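Local coordinates for protein putative dehydratase (Mesorhizobium loti, PDB 2POZ) that is of uncertain function but belongs to the mandelate racemase/muconate lactonizing family of the enolase superfamily and probably acts as a lyase, perhaps a dehydratase, at residues Val124-Tyr132 and Pro148-Tyr159. Residues are numbered along the deposited sequence; the frame is centred on the assembly and turned at random.
Sequences VRAYANGWY and PLKEGYGALKFY
Ala-128 and Leu-156 form a single parallel beta bridge: Ala-128 N donates to Ala-155 O, and Lys-157 N returns an almost straight bond (176°) to Ala-128 O. The small methyl of Ala-128 suits its place, for CB sits over the centre of the Tyr-153 ring, 3.6 Å from the centroid, in a CH-pi contact. Lys-157 suits a path apolar at first and polar at its end: Lys-157 CB lies 3.5 Å from Tyr-127 CE1, and a bend at chi3 (87°) turns NZ to donate to Tyr-127 OH (3.1 Å). The same NZ makes salt bridges to Glu-231 and Glu-332. Trp-131 offers both an apolar face and an N-H: chi1 of 48° turns the indole back over 148-159, where NE1 reaches Lys-157 O in a weak, bent bond of 3.0 Å. Leu-156 CD2 lies over one face, toward its rim, Tyr-132 CD2 over the centre of the opposite face, and Pro-148 CG packs against Trp-131 CG. Tyr-132 takes Phe-158 CB over a face, while its hydroxyl donates in the carbonyl plane of the Asn-129 amide to OD1, an acceptor that also serves Gly-130 N. A water joins Ala-126 O to Gly-154 N. The contact thus joins the first strand of the (beta/alpha)7-beta barrel, 123-128, to the second, 155-158; strand 331-333, on the other side of 123-128, closes the barrel, and helices 138-144 and 179-196 pack on Trp-131 and Phe-158.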
loop_
_atom_site.group_PDB
_atom_site.type_symbol
_atom_site.label_atom_id
_atom_site.label_comp_id
_atom_site.label_asym_id
_atom_site.label_seq_id
_atom_site.Cartn_x
_atom_site.Cartn_y
_atom_site.Cartn_z
ATOM N N VAL A 124 -40.299 -9.912 -8.128
ATOM C CA VAL A 124 -39.121 -10.062 -7.290
ATOM C C VAL A 124 -39.464 -10.747 -5.985
ATOM O O VAL A 124 -40.530 -10.531 -5.412
ATOM C CB VAL A 124 -38.484 -8.706 -6.935
ATOM C CG1 VAL A 124 -37.883 -8.066 -8.172
ATOM C CG2 VAL A 124 -39.532 -7.795 -6.304
ATOM N N ARG A 125 -38.545 -11.581 -5.527
ATOM C CA ARG A 125 -38.702 -12.282 -4.273
ATOM C C ARG A 125 -38.281 -11.306 -3.173
ATOM O O ARG A 125 -37.425 -10.444 -3.389
ATOM C CB ARG A 125 -37.796 -13.507 -4.255
ATOM C CG ARG A 125 -37.889 -14.321 -2.990
ATOM C CD ARG A 125 -36.967 -15.515 -3.072
ATOM N NE ARG A 125 -36.818 -16.142 -1.769
ATOM C CZ ARG A 125 -35.650 -16.325 -1.170
ATOM N NH1 ARG A 125 -34.532 -15.927 -1.764
ATOM N NH2 ARG A 125 -35.601 -16.904 0.020
ATOM N N ALA A 126 -38.875 -11.437 -1.996
ATOM C CA ALA A 126 -38.537 -10.542 -0.902
ATOM C C ALA A 126 -38.307 -11.296 0.391
ATOM O O ALA A 126 -38.755 -12.423 0.539
ATOM C CB ALA A 126 -39.660 -9.521 -0.701
ATOM N N TYR A 127 -37.587 -10.672 1.315
ATOM C CA TYR A 127 -37.375 -11.267 2.621
ATOM C C TYR A 127 -38.214 -10.405 3.555
ATOM O O TYR A 127 -38.534 -9.263 3.225
ATOM C CB TYR A 127 -35.889 -11.261 3.018
ATOM C CG TYR A 127 -35.237 -9.909 3.198
ATOM C CD1 TYR A 127 -35.430 -9.162 4.360
ATOM C CD2 TYR A 127 -34.376 -9.395 2.223
ATOM C CE1 TYR A 127 -34.776 -7.936 4.551
ATOM C CE2 TYR A 127 -33.721 -8.173 2.399
ATOM C CZ TYR A 127 -33.925 -7.451 3.564
ATOM O OH TYR A 127 -33.291 -6.238 3.732
ATOM N N ALA A 128 -38.594 -10.946 4.702
ATOM C CA ALA A 128 -39.402 -10.186 5.642
ATOM C C ALA A 128 -38.585 -9.579 6.789
ATOM O O ALA A 128 -37.659 -10.198 7.311
ATOM C CB ALA A 128 -40.522 -11.083 6.208
ATOM N N ASN A 129 -38.938 -8.353 7.160
ATOM C CA ASN A 129 -38.292 -7.656 8.265
ATOM C C ASN A 129 -39.444 -7.112 9.115
ATOM O O ASN A 129 -40.611 -7.205 8.712
ATOM C CB ASN A 129 -37.434 -6.494 7.749
ATOM C CG ASN A 129 -36.389 -6.039 8.755
ATOM O OD1 ASN A 129 -36.456 -6.375 9.938
ATOM N ND2 ASN A 129 -35.417 -5.257 8.287
ATOM N N GLY A 130 -39.119 -6.554 10.278
ATOM C CA GLY A 130 -40.134 -5.979 11.150
ATOM C C GLY A 130 -41.124 -6.943 11.789
ATOM O O GLY A 130 -42.168 -6.519 12.290
ATOM N N TRP A 131 -40.800 -8.229 11.796
ATOM C CA TRP A 131 -41.697 -9.239 12.365
ATOM C C TRP A 131 -41.366 -9.602 13.813
ATOM O O TRP A 131 -42.004 -10.481 14.389
ATOM C CB TRP A 131 -41.643 -10.511 11.515
ATOM C CG TRP A 131 -40.225 -10.960 11.203
ATOM C CD1 TRP A 131 -39.445 -10.546 10.160
ATOM C CD2 TRP A 131 -39.414 -11.856 11.975
ATOM N NE1 TRP A 131 -38.201 -11.125 10.235
ATOM C CE2 TRP A 131 -38.153 -11.932 11.340
ATOM C CE3 TRP A 131 -39.628 -12.601 13.146
ATOM C CZ2 TRP A 131 -37.108 -12.721 11.835
ATOM C CZ3 TRP A 131 -38.587 -13.386 13.637
ATOM C CH2 TRP A 131 -37.343 -13.437 12.981
ATOM N N TYR A 132 -40.383 -8.919 14.403
ATOM C CA TYR A 132 -39.942 -9.209 15.773
ATOM C C TYR A 132 -39.954 -7.960 16.660
ATOM O O TYR A 132 -39.177 -7.851 17.609
ATOM C CB TYR A 132 -38.524 -9.786 15.713
ATOM C CG TYR A 132 -37.589 -8.913 14.909
ATOM C CD1 TYR A 132 -36.827 -7.920 15.525
ATOM C CD2 TYR A 132 -37.546 -9.010 13.515
ATOM C CE1 TYR A 132 -36.049 -7.036 14.772
ATOM C CE2 TYR A 132 -36.775 -8.132 12.754
ATOM C CZ TYR A 132 -36.032 -7.147 13.388
ATOM O OH TYR A 132 -35.288 -6.256 12.644
ATOM N N PRO A 148 -44.554 -14.374 9.537
ATOM C CA PRO A 148 -43.980 -14.204 8.197
ATOM C C PRO A 148 -43.870 -15.513 7.408
ATOM O O PRO A 148 -44.116 -15.539 6.203
ATOM C CB PRO A 148 -42.620 -13.546 8.475
ATOM C CG PRO A 148 -42.287 -14.000 9.866
ATOM C CD PRO A 148 -43.628 -13.881 10.570
ATOM N N LEU A 149 -43.520 -16.601 8.082
ATOM C CA LEU A 149 -43.402 -17.882 7.403
ATOM C C LEU A 149 -44.758 -18.393 6.900
ATOM O O LEU A 149 -44.825 -19.056 5.867
ATOM C CB LEU A 149 -42.744 -18.915 8.321
ATOM C CG LEU A 149 -41.295 -18.576 8.704
ATOM C CD1 LEU A 149 -40.735 -19.683 9.578
ATOM C CD2 LEU A 149 -40.437 -18.398 7.449
ATOM N N LYS A 150 -45.831 -18.080 7.623
ATOM C CA LYS A 150 -47.164 -18.503 7.201
ATOM C C LYS A 150 -47.548 -17.709 5.957
ATOM O O LYS A 150 -48.338 -18.168 5.131
ATOM C CB LYS A 150 -48.198 -18.247 8.303
ATOM C CG LYS A 150 -48.091 -19.166 9.515
ATOM C CD LYS A 150 -48.686 -20.548 9.256
ATOM C CE LYS A 150 -48.715 -21.386 10.542
ATOM N NZ LYS A 150 -49.371 -22.718 10.372
ATOM N N GLU A 151 -46.989 -16.509 5.834
ATOM C CA GLU A 151 -47.256 -15.662 4.683
ATOM C C GLU A 151 -46.470 -16.113 3.449
ATOM O O GLU A 151 -46.662 -15.577 2.359
ATOM C CB GLU A 151 -46.917 -14.205 5.004
ATOM C CG GLU A 151 -47.920 -13.512 5.911
ATOM C CD GLU A 151 -47.535 -12.070 6.190
ATOM O OE1 GLU A 151 -46.607 -11.833 6.996
ATOM O OE2 GLU A 151 -48.154 -11.168 5.591
ATOM N N GLY A 152 -45.567 -17.074 3.626
ATOM C CA GLY A 152 -44.811 -17.574 2.488
ATOM C C GLY A 152 -43.395 -17.069 2.256
ATOM O O GLY A 152 -42.790 -17.388 1.226
ATOM N N TYR A 153 -42.856 -16.287 3.187
ATOM C CA TYR A 153 -41.494 -15.773 3.038
ATOM C C TYR A 153 -40.488 -16.911 3.161
ATOM O O TYR A 153 -40.627 -17.782 4.025
ATOM C CB TYR A 153 -41.211 -14.703 4.105
ATOM C CG TYR A 153 -41.949 -13.413 3.855
ATOM C CD1 TYR A 153 -41.461 -12.478 2.944
ATOM C CD2 TYR A 153 -43.178 -13.159 4.467
ATOM C CE1 TYR A 153 -42.176 -11.329 2.638
ATOM C CE2 TYR A 153 -43.907 -12.006 4.168
ATOM C CZ TYR A 153 -43.398 -11.103 3.250
ATOM O OH TYR A 153 -44.132 -9.997 2.907
ATOM N N GLY A 154 -39.480 -16.905 2.294
ATOM C CA GLY A 154 -38.458 -17.935 2.340
ATOM C C GLY A 154 -37.180 -17.366 2.924
ATOM O O GLY A 154 -36.141 -18.025 2.959
ATOM N N ALA A 155 -37.261 -16.125 3.391
ATOM C CA ALA A 155 -36.108 -15.452 3.964
ATOM C C ALA A 155 -36.552 -14.417 4.994
ATOM O O ALA A 155 -37.546 -13.711 4.805
ATOM C CB ALA A 155 -35.296 -14.790 2.854
ATOM N N LEU A 156 -35.801 -14.333 6.083
ATOM C CA LEU A 156 -36.118 -13.413 7.166
ATOM C C LEU A 156 -34.891 -12.647 7.647
ATOM O O LEU A 156 -33.805 -13.218 7.772
ATOM C CB LEU A 156 -36.683 -14.194 8.362
ATOM C CG LEU A 156 -37.862 -15.148 8.164
ATOM C CD1 LEU A 156 -38.027 -15.992 9.426
ATOM C CD2 LEU A 156 -39.136 -14.370 7.861
ATOM N N LYS A 157 -35.062 -11.355 7.912
ATOM C CA LYS A 157 -33.969 -10.549 8.446
ATOM C C LYS A 157 -34.374 -10.071 9.832
ATOM O O LYS A 157 -35.540 -9.746 10.064
ATOM C CB LYS A 157 -33.667 -9.321 7.572
ATOM C CG LYS A 157 -32.412 -8.580 8.063
ATOM C CD LYS A 157 -31.932 -7.481 7.112
ATOM C CE LYS A 157 -32.608 -6.150 7.382
ATOM N NZ LYS A 157 -32.154 -5.117 6.392
ATOM N N PHE A 158 -33.416 -10.025 10.755
ATOM C CA PHE A 158 -33.716 -9.562 12.104
ATOM C C PHE A 158 -32.492 -9.014 12.826
ATOM O O PHE A 158 -31.355 -9.351 12.503
ATOM C CB PHE A 158 -34.365 -10.691 12.924
ATOM C CG PHE A 158 -33.504 -11.915 13.075
ATOM C CD1 PHE A 158 -32.917 -12.219 14.297
ATOM C CD2 PHE A 158 -33.291 -12.772 11.996
ATOM C CE1 PHE A 158 -32.125 -13.362 14.450
ATOM C CE2 PHE A 158 -32.502 -13.915 12.137
ATOM C CZ PHE A 158 -31.919 -14.212 13.370
ATOM N N TYR A 159 -32.756 -8.146 13.798
ATOM C CA TYR A 159 -31.733 -7.500 14.619
ATOM C C TYR A 159 -31.764 -8.247 15.954
ATOM O O TYR A 159 -32.734 -8.148 16.701
ATOM C CB TYR A 159 -32.114 -6.024 14.802
ATOM C CG TYR A 159 -31.205 -5.222 15.704
ATOM C CD1 TYR A 159 -29.889 -4.929 15.328
ATOM C CD2 TYR A 159 -31.668 -4.733 16.928
ATOM C CE1 TYR A 159 -29.056 -4.164 16.149
ATOM C CE2 TYR A 159 -30.846 -3.965 17.757
ATOM C CZ TYR A 159 -29.542 -3.684 17.357
ATOM O OH TYR A 159 -28.746 -2.902 18.158
HETATM O O HOH W 1 -39.201 -14.987 0.283
#